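Local coordinates for uncharacterized protein (Aeromonas hydrophila J-1, PDB 6R1J) that probably serves as the C component of a tripartite alpha-pore-forming toxin, captured here as a soluble protein with substitutions in its head, at residues Met13-Glu17 against Val40-Leu45; Ile92-Gln96 against Ile225-Gly229; Thr99-Leu103 against Val218-Gly222; Asn110-Thr114 against Ala206-Gln210. The protein carries 3 engineered substitutions. All coordinates share one frame; numbering follows the deposited sequence.

Contact 1. Residues Met13-Glu17 against Val40-Leu45; sequences MQQAE and VVAALL. With NA (sodium ion), chain D.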
loop_
_atom_site.group_PDB
_atom_site.type_symbol
_atom_site.label_atom_id
_atom_site.label_comp_id
_atom_site.label_asym_id
_atom_site.label_seq_id
_atom_site.Cartn_x
_atom_site.Cartn_y
_atom_site.Cartn_z
ATOM N N MET A 13 3.364 -8.562 -18.610
ATOM C CA MET A 13 2.062 -9.266 -18.520
ATOM C C MET A 13 2.298 -10.777 -18.416
ATOM O O MET A 13 1.646 -11.388 -17.575
ATOM C CB MET A 13 1.186 -8.945 -19.715
ATOM C CG MET A 13 0.591 -7.559 -19.630
ATOM S SD MET A 13 -0.233 -7.050 -21.154
ATOM C CE MET A 13 -1.794 -7.900 -20.987
ATOM N N GLN A 14 3.255 -11.337 -19.159
ATOM C CA GLN A 14 3.588 -12.794 -19.095
ATOM C C GLN A 14 4.082 -13.166 -17.688
ATOM O O GLN A 14 3.628 -14.195 -17.124
ATOM C CB GLN A 14 4.553 -13.185 -20.227
ATOM C CG GLN A 14 3.895 -13.161 -21.603
ATOM C CD GLN A 14 4.880 -13.083 -22.749
ATOM O OE1 GLN A 14 6.001 -12.653 -22.564
ATOM N NE2 GLN A 14 4.437 -13.418 -23.953
ATOM N N GLN A 15 4.928 -12.344 -17.085
ATOM C CA GLN A 15 5.392 -12.585 -15.701
ATOM C C GLN A 15 4.216 -12.458 -14.730
ATOM O O GLN A 15 4.093 -13.306 -13.841
ATOM C CB GLN A 15 6.441 -11.562 -15.289
ATOM C CG GLN A 15 6.739 -11.554 -13.794
ATOM C CD GLN A 15 7.413 -12.818 -13.293
ATOM O OE1 GLN A 15 8.628 -12.812 -13.049
ATOM N NE2 GLN A 15 6.649 -13.906 -13.139
ATOM N N ALA A 16 3.400 -11.417 -14.839
ATOM C CA ALA A 16 2.321 -11.222 -13.844
ATOM C C ALA A 16 1.389 -12.446 -13.911
ATOM O O ALA A 16 0.980 -12.940 -12.837
ATOM C CB ALA A 16 1.575 -9.939 -14.069
ATOM N N GLU A 17 1.109 -12.906 -15.125
ATOM C CA GLU A 17 0.203 -14.044 -15.402
ATOM C C GLU A 17 0.726 -15.295 -14.689
ATOM O O GLU A 17 -0.097 -15.967 -14.070
ATOM C CB GLU A 17 0.026 -14.246 -16.904
ATOM C CG GLU A 17 -1.091 -15.230 -17.271
ATOM C CD GLU A 17 -0.685 -16.684 -17.403
ATOM O OE1 GLU A 17 0.547 -16.951 -17.399
ATOM O OE2 GLU A 17 -1.611 -17.563 -17.490
ATOM N N VAL A 40 -5.517 -14.251 -22.278
ATOM C CA VAL A 40 -4.806 -13.058 -22.828
ATOM C C VAL A 40 -3.402 -13.485 -23.246
ATOM O O VAL A 40 -2.999 -13.129 -24.343
ATOM C CB VAL A 40 -4.767 -11.896 -21.820
ATOM C CG1 VAL A 40 -3.829 -10.797 -22.248
ATOM C CG2 VAL A 40 -6.145 -11.313 -21.654
ATOM N N VAL A 41 -2.703 -14.223 -22.398
ATOM C CA VAL A 41 -1.300 -14.643 -22.650
ATOM C C VAL A 41 -1.274 -15.666 -23.795
ATOM O O VAL A 41 -0.403 -15.514 -24.684
ATOM C CB VAL A 41 -0.637 -15.155 -21.366
ATOM C CG1 VAL A 41 0.657 -15.897 -21.657
ATOM C CG2 VAL A 41 -0.427 -13.996 -20.399
ATOM N N ALA A 42 -2.225 -16.608 -23.820
ATOM C CA ALA A 42 -2.299 -17.689 -24.836
ATOM C C ALA A 42 -2.726 -17.158 -26.211
ATOM O O ALA A 42 -2.084 -17.501 -27.181
ATOM C CB ALA A 42 -3.268 -18.767 -24.403
ATOM N N ALA A 43 -3.810 -16.393 -26.294
ATOM C CA ALA A 43 -4.468 -16.033 -27.565
ATOM C C ALA A 43 -4.246 -14.556 -27.955
ATOM O O ALA A 43 -3.865 -14.320 -29.101
ATOM C CB ALA A 43 -5.933 -16.370 -27.443
ATOM N N LEU A 44 -4.381 -13.586 -27.042
ATOM C CA LEU A 44 -4.407 -12.161 -27.464
ATOM C C LEU A 44 -2.972 -11.617 -27.640
ATOM O O LEU A 44 -2.757 -10.938 -28.668
ATOM C CB LEU A 44 -5.245 -11.339 -26.480
ATOM C CG LEU A 44 -5.228 -9.818 -26.684
ATOM C CD1 LEU A 44 -5.885 -9.415 -27.987
ATOM C CD2 LEU A 44 -5.904 -9.109 -25.507
ATOM N N LEU A 45 -2.006 -11.952 -26.785
ATOM C CA LEU A 45 -0.654 -11.342 -26.928
ATOM C C LEU A 45 -0.010 -11.796 -28.243
ATOM O O LEU A 45 0.625 -10.976 -28.886
ATOM C CB LEU A 45 0.195 -11.562 -25.686
ATOM C CG LEU A 45 -0.376 -10.943 -24.410
ATOM C CD1 LEU A 45 0.596 -11.092 -23.271
ATOM C CD2 LEU A 45 -0.778 -9.486 -24.600
HETATM NA NA NA D . -1.181 -19.799 -18.292
HETATM O O HOH W 1 1.903 -14.775 -24.806
HETATM O O HOH W 2 1.455 -19.505 -16.995
HETATM O O HOH W 3 -2.199 -19.182 -21.000
#

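Contact 2. Residues Ile92-Gln96 against Ile225-Gly229; sequences IAPIQ and ISLLG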
loop_
_atom_site.group_PDB
_atom_site.type_symbol
_atom_site.label_atom_id
_atom_site.label_comp_id
_atom_site.label_asym_id
_atom_site.label_seq_id
_atom_site.Cartn_x
_atom_site.Cartn_y
_atom_site.Cartn_z
ATOM N N ILE A 92 -4.316 0.563 -46.378
ATOM C CA ILE A 92 -4.547 1.021 -44.978
ATOM C C ILE A 92 -5.713 0.212 -44.371
ATOM O O ILE A 92 -5.577 -0.257 -43.254
ATOM C CB ILE A 92 -4.831 2.534 -44.987
ATOM C CG1 ILE A 92 -3.536 3.331 -45.166
ATOM C CG2 ILE A 92 -5.588 3.008 -43.750
ATOM C CD1 ILE A 92 -3.774 4.743 -45.577
ATOM N N ALA A 93 -6.804 0.021 -45.123
ATOM C CA ALA A 93 -8.083 -0.577 -44.646
ATOM C C ALA A 93 -7.824 -1.781 -43.759
ATOM O O ALA A 93 -8.274 -1.769 -42.625
ATOM C CB ALA A 93 -9.005 -0.947 -45.784
ATOM N N PRO A 94 -7.151 -2.855 -44.225
ATOM C CA PRO A 94 -6.906 -4.026 -43.386
ATOM C C PRO A 94 -6.036 -3.784 -42.139
ATOM O O PRO A 94 -6.200 -4.499 -41.175
ATOM C CB PRO A 94 -6.169 -5.011 -44.299
ATOM C CG PRO A 94 -5.619 -4.146 -45.432
ATOM C CD PRO A 94 -6.609 -3.015 -45.583
ATOM N N ILE A 95 -5.128 -2.798 -42.155
ATOM C CA ILE A 95 -4.224 -2.571 -40.989
ATOM C C ILE A 95 -5.027 -1.787 -39.964
ATOM O O ILE A 95 -4.870 -2.093 -38.778
ATOM C CB ILE A 95 -2.888 -1.873 -41.363
ATOM C CG1 ILE A 95 -2.138 -2.625 -42.471
ATOM C CG2 ILE A 95 -1.993 -1.740 -40.142
ATOM C CD1 ILE A 95 -1.618 -3.982 -42.057
ATOM N N GLN A 96 -5.803 -0.806 -40.436
ATOM C CA GLN A 96 -6.647 0.033 -39.565
ATOM C C GLN A 96 -7.664 -0.893 -38.878
ATOM O O GLN A 96 -7.910 -0.687 -37.666
ATOM C CB GLN A 96 -7.328 1.139 -40.348
ATOM C CG GLN A 96 -7.956 2.200 -39.464
ATOM C CD GLN A 96 -8.267 3.471 -40.206
ATOM O OE1 GLN A 96 -8.286 3.498 -41.429
ATOM N NE2 GLN A 96 -8.494 4.546 -39.471
ATOM N N ILE A 225 -2.666 5.891 -37.578
ATOM C CA ILE A 225 -3.190 5.338 -38.851
ATOM C C ILE A 225 -4.315 6.248 -39.307
ATOM O O ILE A 225 -4.358 6.537 -40.517
ATOM C CB ILE A 225 -3.640 3.880 -38.754
ATOM C CG1 ILE A 225 -2.473 2.930 -38.541
ATOM C CG2 ILE A 225 -4.400 3.466 -39.999
ATOM C CD1 ILE A 225 -2.895 1.549 -38.147
ATOM N N SER A 226 -5.145 6.762 -38.386
ATOM C CA SER A 226 -6.276 7.640 -38.774
ATOM C C SER A 226 -5.743 8.984 -39.301
ATOM O O SER A 226 -6.276 9.537 -40.280
ATOM C CB SER A 226 -7.282 7.813 -37.630
ATOM O OG SER A 226 -8.325 8.644 -38.078
ATOM N N LEU A 227 -4.756 9.575 -38.660
ATOM C CA LEU A 227 -4.173 10.843 -39.158
ATOM C C LEU A 227 -3.545 10.587 -40.545
ATOM O O LEU A 227 -3.725 11.422 -41.445
ATOM C CB LEU A 227 -3.137 11.350 -38.154
ATOM C CG LEU A 227 -3.626 11.749 -36.761
ATOM C CD1 LEU A 227 -2.429 12.101 -35.872
ATOM C CD2 LEU A 227 -4.601 12.910 -36.844
ATOM N N LEU A 228 -2.895 9.433 -40.732
ATOM C CA LEU A 228 -2.262 9.042 -42.021
ATOM C C LEU A 228 -3.341 8.995 -43.107
ATOM O O LEU A 228 -3.126 9.602 -44.181
ATOM C CB LEU A 228 -1.581 7.689 -41.860
ATOM C CG LEU A 228 -1.057 7.044 -43.145
ATOM C CD1 LEU A 228 -0.006 7.925 -43.811
ATOM C CD2 LEU A 228 -0.464 5.694 -42.841
ATOM N N GLY A 229 -4.482 8.346 -42.816
ATOM C CA GLY A 229 -5.659 8.277 -43.692
ATOM C C GLY A 229 -6.122 9.644 -44.141
ATOM O O GLY A 229 -6.452 9.805 -45.338
#

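Contact 3. Residues Thr99-Leu103 against Val218-Gly222; sequences TAQTL and VSKVG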
loop_
_atom_site.group_PDB
_atom_site.type_symbol
_atom_site.label_atom_id
_atom_site.label_comp_id
_atom_site.label_asym_id
_atom_site.label_seq_id
_atom_site.Cartn_x
_atom_site.Cartn_y
_atom_site.Cartn_z
ATOM N N THR A 99 -5.953 -3.311 -36.221
ATOM C CA THR A 99 -5.595 -2.478 -35.052
ATOM C C THR A 99 -6.855 -2.249 -34.202
ATOM O O THR A 99 -6.790 -2.486 -32.981
ATOM C CB THR A 99 -4.930 -1.180 -35.494
ATOM O OG1 THR A 99 -3.819 -1.514 -36.336
ATOM C CG2 THR A 99 -4.473 -0.376 -34.299
ATOM N N ALA A 100 -7.950 -1.780 -34.799
ATOM C CA ALA A 100 -9.245 -1.548 -34.106
ATOM C C ALA A 100 -9.708 -2.846 -33.401
ATOM O O ALA A 100 -10.145 -2.795 -32.223
ATOM C CB ALA A 100 -10.278 -1.032 -35.102
ATOM N N GLN A 101 -9.610 -3.980 -34.078
ATOM C CA GLN A 101 -9.977 -5.315 -33.531
ATOM C C GLN A 101 -9.095 -5.659 -32.340
ATOM O O GLN A 101 -9.610 -6.163 -31.301
ATOM C CB GLN A 101 -9.818 -6.387 -34.609
ATOM C CG GLN A 101 -10.860 -6.225 -35.696
ATOM C CD GLN A 101 -10.737 -7.233 -36.813
ATOM O OE1 GLN A 101 -9.713 -7.908 -36.981
ATOM N NE2 GLN A 101 -11.807 -7.326 -37.588
ATOM N N THR A 102 -7.793 -5.427 -32.484
ATOM C CA THR A 102 -6.836 -5.702 -31.410
ATOM C C THR A 102 -7.181 -4.815 -30.215
ATOM O O THR A 102 -7.120 -5.322 -29.084
ATOM C CB THR A 102 -5.388 -5.475 -31.856
ATOM O OG1 THR A 102 -5.169 -6.278 -33.016
ATOM C CG2 THR A 102 -4.401 -5.838 -30.770
ATOM N N LEU A 103 -7.530 -3.552 -30.453
ATOM C CA LEU A 103 -7.831 -2.641 -29.337
ATOM C C LEU A 103 -9.112 -3.145 -28.652
ATOM O O LEU A 103 -9.160 -3.174 -27.423
ATOM C CB LEU A 103 -8.011 -1.231 -29.876
ATOM C CG LEU A 103 -8.335 -0.166 -28.835
ATOM C CD1 LEU A 103 -7.258 -0.072 -27.776
ATOM C CD2 LEU A 103 -8.563 1.183 -29.485
ATOM N N VAL A 218 -1.584 0.564 -28.457
ATOM C CA VAL A 218 -2.405 0.086 -29.594
ATOM C C VAL A 218 -3.306 1.225 -30.033
ATOM O O VAL A 218 -3.479 1.469 -31.253
ATOM C CB VAL A 218 -3.204 -1.175 -29.254
ATOM C CG1 VAL A 218 -4.153 -1.504 -30.377
ATOM C CG2 VAL A 218 -2.281 -2.345 -28.986
ATOM N N SER A 219 -3.882 1.940 -29.072
ATOM C CA SER A 219 -4.796 3.042 -29.396
ATOM C C SER A 219 -3.992 4.154 -30.108
ATOM O O SER A 219 -4.497 4.726 -31.099
ATOM C CB SER A 219 -5.516 3.540 -28.157
ATOM O OG SER A 219 -6.203 4.723 -28.453
ATOM N N LYS A 220 -2.767 4.426 -29.661
ATOM C CA LYS A 220 -1.917 5.492 -30.287
ATOM C C LYS A 220 -1.644 5.077 -31.733
ATOM O O LYS A 220 -1.851 5.878 -32.622
ATOM C CB LYS A 220 -0.656 5.717 -29.444
ATOM C CG LYS A 220 0.178 6.905 -29.911
ATOM C CD LYS A 220 1.371 7.246 -29.043
ATOM C CE LYS A 220 1.952 8.609 -29.427
ATOM N NZ LYS A 220 2.209 8.728 -30.894
ATOM N N VAL A 221 -1.365 3.797 -31.970
ATOM C CA VAL A 221 -1.095 3.269 -33.334
ATOM C C VAL A 221 -2.327 3.498 -34.224
ATOM O O VAL A 221 -2.167 3.975 -35.364
ATOM C CB VAL A 221 -0.618 1.813 -33.265
ATOM C CG1 VAL A 221 -0.798 1.089 -34.574
ATOM C CG2 VAL A 221 0.828 1.733 -32.772
ATOM N N GLY A 222 -3.520 3.122 -33.763
ATOM C CA GLY A 222 -4.782 3.416 -34.464
ATOM C C GLY A 222 -4.969 4.899 -34.743
ATOM O O GLY A 222 -5.356 5.234 -35.873
#

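Contact 4. Residues Asn110-Thr114 against Ala206-Gln210; sequences NDRIT and AFSQQ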
loop_
_atom_site.group_PDB
_atom_site.type_symbol
_atom_site.label_atom_id
_atom_site.label_comp_id
_atom_site.label_asym_id
_atom_site.label_seq_id
_atom_site.Cartn_x
_atom_site.Cartn_y
_atom_site.Cartn_z
ATOM N N ASN A 110 -9.489 -6.444 -20.494
ATOM C CA ASN A 110 -8.977 -5.597 -19.383
ATOM C C ASN A 110 -10.167 -5.120 -18.533
ATOM O O ASN A 110 -10.063 -5.097 -17.308
ATOM C CB ASN A 110 -8.162 -4.411 -19.895
ATOM C CG ASN A 110 -7.351 -3.757 -18.801
ATOM O OD1 ASN A 110 -6.724 -4.430 -17.979
ATOM N ND2 ASN A 110 -7.355 -2.443 -18.803
ATOM N N ASP A 111 -11.254 -4.712 -19.161
ATOM C CA ASP A 111 -12.459 -4.225 -18.426
ATOM C C ASP A 111 -13.019 -5.322 -17.501
ATOM O O ASP A 111 -13.498 -4.967 -16.416
ATOM C CB ASP A 111 -13.519 -3.710 -19.400
ATOM C CG ASP A 111 -13.128 -2.403 -20.076
ATOM O OD1 ASP A 111 -12.096 -1.806 -19.683
ATOM O OD2 ASP A 111 -13.814 -2.031 -20.999
ATOM N N ARG A 112 -12.958 -6.592 -17.908
ATOM C CA ARG A 112 -13.432 -7.744 -17.090
ATOM C C ARG A 112 -12.477 -7.891 -15.910
ATOM O O ARG A 112 -12.941 -8.166 -14.784
ATOM C CB ARG A 112 -13.597 -9.032 -17.911
ATOM C CG ARG A 112 -14.788 -9.021 -18.863
ATOM C CD ARG A 112 -15.140 -10.415 -19.362
ATOM N NE ARG A 112 -13.964 -11.206 -19.761
ATOM C CZ ARG A 112 -13.427 -11.175 -20.992
ATOM N NH1 ARG A 112 -13.938 -10.393 -21.923
ATOM N NH2 ARG A 112 -12.380 -11.920 -21.297
ATOM N N ILE A 113 -11.181 -7.683 -16.118
ATOM C CA ILE A 113 -10.224 -7.712 -14.988
ATOM C C ILE A 113 -10.627 -6.636 -13.985
ATOM O O ILE A 113 -10.714 -6.962 -12.795
ATOM C CB ILE A 113 -8.739 -7.537 -15.418
ATOM C CG1 ILE A 113 -8.340 -8.618 -16.419
ATOM C CG2 ILE A 113 -7.916 -7.557 -14.155
ATOM C CD1 ILE A 113 -6.866 -8.641 -16.788
ATOM N N THR A 114 -10.852 -5.418 -14.428
ATOM C CA THR A 114 -11.215 -4.297 -13.510
ATOM C C THR A 114 -12.496 -4.634 -12.711
ATOM O O THR A 114 -12.534 -4.420 -11.495
ATOM C CB THR A 114 -11.537 -3.040 -14.308
ATOM O OG1 THR A 114 -10.431 -2.769 -15.153
ATOM C CG2 THR A 114 -11.875 -1.846 -13.446
ATOM N N ALA A 206 -1.208 -5.040 -11.132
ATOM C CA ALA A 206 0.035 -4.836 -11.909
ATOM C C ALA A 206 -0.222 -5.327 -13.330
ATOM O O ALA A 206 0.177 -4.673 -14.295
ATOM C CB ALA A 206 1.174 -5.524 -11.228
ATOM N N PHE A 207 -0.919 -6.445 -13.478
ATOM C CA PHE A 207 -1.222 -7.018 -14.814
ATOM C C PHE A 207 -2.035 -6.015 -15.611
ATOM O O PHE A 207 -1.739 -5.698 -16.753
ATOM C CB PHE A 207 -1.930 -8.365 -14.703
ATOM C CG PHE A 207 -2.188 -8.996 -16.045
ATOM C CD1 PHE A 207 -3.214 -8.548 -16.850
ATOM C CD2 PHE A 207 -1.362 -10.009 -16.511
ATOM C CE1 PHE A 207 -3.429 -9.110 -18.105
ATOM C CE2 PHE A 207 -1.594 -10.584 -17.749
ATOM C CZ PHE A 207 -2.621 -10.130 -18.545
ATOM N N SER A 208 -3.053 -5.479 -14.978
ATOM C CA SER A 208 -3.952 -4.465 -15.555
ATOM C C SER A 208 -3.216 -3.137 -15.873
ATOM O O SER A 208 -3.551 -2.533 -16.874
ATOM C CB SER A 208 -5.105 -4.265 -14.608
ATOM O OG SER A 208 -5.977 -3.279 -15.126
ATOM N N GLN A 209 -2.292 -2.677 -15.035
ATOM C CA GLN A 209 -1.466 -1.473 -15.351
ATOM C C GLN A 209 -0.655 -1.758 -16.641
ATOM O O GLN A 209 -0.696 -0.939 -17.534
ATOM C CB GLN A 209 -0.609 -1.105 -14.131
ATOM C CG GLN A 209 0.244 0.172 -14.273
ATOM C CD GLN A 209 1.565 -0.087 -14.984
ATOM O OE1 GLN A 209 2.221 -1.107 -14.788
ATOM N NE2 GLN A 209 1.935 0.820 -15.871
ATOM N N GLN A 210 0.055 -2.876 -16.735
ATOM C CA GLN A 210 0.828 -3.254 -17.947
ATOM C C GLN A 210 -0.125 -3.420 -19.131
ATOM O O GLN A 210 0.173 -2.927 -20.252
ATOM C CB GLN A 210 1.630 -4.516 -17.675
ATOM C CG GLN A 210 2.659 -4.338 -16.572
ATOM C CD GLN A 210 3.862 -3.531 -17.013
ATOM O OE1 GLN A 210 4.152 -3.459 -18.210
ATOM N NE2 GLN A 210 4.537 -2.929 -16.041
HETATM O O HOH W 4 -5.661 -0.893 -17.154
#

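Contact 1. Residues Met13-Glu17 against Val40-Leu45
Within the long helical bundle of this toxin component, Met13, Gln14 and Glu17 of helix 5-21 pack antiparallel against Val40, Val41 and Leu45 of helix 28-70. The segment axes approach to 10.6 Å at 153°. Val41 sits at the centre of the contact: its CG2 presses on the aliphatic stem of Glu17, with Glu17 CG at 3.4 Å from Val41 CG2, a tight approach. Glu17 starts with CG anti to the backbone N and then bends at chi2 (-90°). The bend turns the carboxylate past Val41 CG2 to a sodium ion, which Glu17 OE2 binds at 2.4 Å. The same OE2 takes a hydrogen bond from Gln21 NE2, while OE1 accepts one at 2.7 Å from water 2. This water and another stand at longer range round the ion, so the metal and its water tie down both carboxylate oxygens.

On the apolar side, Met13 bends at chi3 (80°) and places CE against two residues, 3.8 Å from Val40 CG1 and 4.1 Å from Leu45 CD2; the methionine crosses the valine nearly at right angles. Gln14 lays CG over Val41 CG1 and Leu45 CD1. Helix 28-70 widens here into a pi-type turn, with Leu45 N bonding to Val40 O at 2.9 Å. Gln15 hydrogen-bonds to the main chain of Ser22 and Ser24 of the second subunit. Met13 also packs on Phe207, Gln210 and Phe211 of helix 163-236, and Val40 on Ala109 of helix 78-157, so the contact lies over that helix pair.

Contact 2. Residues Ile92-Gln96 against Ile225-Gly229
Ile225 is the hub of this antiparallel helix pair in the bundle, where helix 163-236 meets helix 78-157 through Ile92, Ile95 and Gln96. Its two branches have separate tasks. CG2, anti to the backbone N, enters between Ile92 and Gln96 and comes 4.0 Å from Ile92 CG2 and 3.8 Å from Gln96 CB. CD1, at the end of the other branch, meets Ile95 CG2 at 4.0 Å, the two side chains crossing at about a right angle. Gln96 is extended beyond CG and slides past Ile225 in the opposite direction, so CB, CG and CD all lie along the isoleucine methyl. Its NE2 ends 3.9 Å from Ser226 CB, a van der Waals neighbour. Further along, Ile92 CD1 reaches Leu228 CG and the bare CA of Gly229.

The segment axes lie 10.9 Å apart at 158°. Other helices back this layer: Phe58 and Val55 of helix 28-70 touch Ile92 and Ile95, and Leu261 of helix 244-264 covers Ile225. Ser226, on the outer side, packs on Lys150 of the third subunit. Helix 78-157 is kinked at Pro94, whose nitrogen has no hydrogen to give to the turn before. Beside the kink, Ile92 O takes two backbone donors, Gln96 N at 2.9 Å and Ile95 N at 2.8 Å.

Contact 3. Residues Thr99-Leu103 against Val218-Gly222
Leu103 leans over Val218 and Ser219 where helices 78-157 and 163-236 run antiparallel in the bundle, their segment axes 9.3 Å apart at 155°. From the backbone outward, Leu103 CB rests on Val218 CG1 at 3.9 Å. With CG anti to the backbone N (chi1 180°), the chain continues toward the other helix, and both methyls of its fork rest on Ser219 CB, CD1 at 4.0 Å and CD2 almost as near. Leucine thus meets the methylene of the serine.

One turn earlier, Thr99 divides its branches between the helices. CG2 points across to the backbone, 3.7 Å from both Gly222 N and Val218 O, and also touches Val221 CG1 at 4.0 Å. OG1 stays beside its own helix and hydrogen-bonds to Ile95 O; Thr102 OG1 does likewise with Leu98 O, while its CG2 brushes Val218. At Gly222 the threonine methyl lies against bare main chain. Met51, together with Val55 and Val48 of helix 28-70, covers the threonines.

Close by is a sodium site formed by Thr224 and Asp264: Lys220 NZ bonds to Asp264 OD2, and Lys220 O accepts from Thr224 OG1. Back at the interface, Val218 CG1, anti to its own backbone nitrogen, sits 3.8 Å from Thr99 O.

Contact 4. Residues Asn110-Thr114 against Ala206-Gln210
Ser208 O and Asn110 ND2 are joined by water 4, which donates to Ser208 O at 2.7 Å and accepts from Asn110 ND2 at 2.8 Å. A direct bond runs beside this bridge: Ser208 OG donates to Asn110 OD1 at 3.2 Å, arriving at 121° to the C=O and tilted 20° from the carbonyl plane. Asn110 has CG anti to its backbone N, a turn that brings OD1 to the Ser208 hydroxyl and points ND2 at the water. With partners at both oxygen and nitrogen, the flip of the amide is well defined.

On the inner side the contact is apolar. Ile113 CD1 reaches the Phe207 ring obliquely, 3.7 Å from both Phe207 CD1 and CE1, and the two side chains cross at about a right angle; Ile113 CG2 lies more loosely by Ser208 CB. The ring is covered in turn by Ala16 and Ile20 of helix 5-21 and by Val37 of helix 28-70. Thr114, on the outer side, packs on Ala132 of the third subunit. The segment axes run 10.3 Å apart at 150°, the antiparallel pairing of the long hairpin formed by helices 78-157 and 163-236, consistent with the elongated all-helical fold of ClyA-like alpha-pore-forming toxins.

Overall arrangement
Contacts 2, 3 and 4 follow one another along the same antiparallel pair, helices 78-157 and 163-236, each enclosed in sequence by the one before. Contacts 2 and 3 are neighbours, centres 10 Å apart, and meet where Ile225 CD1 packs 3.7 Å from Thr99 OG1. Contact 4 lies 17 Å beyond contact 3, centre to centre, near the middle of the chain. Contact 1 joins the first two helices, its centre 11 Å from that of contact 4, with Met13 O 3.3 Å from Phe207 CE2. Two sodium ions mark different places: one on Glu17 in contact 1, the other at Thr224 and Asp264, about 4 Å from the side chain of Val221 in contact 3.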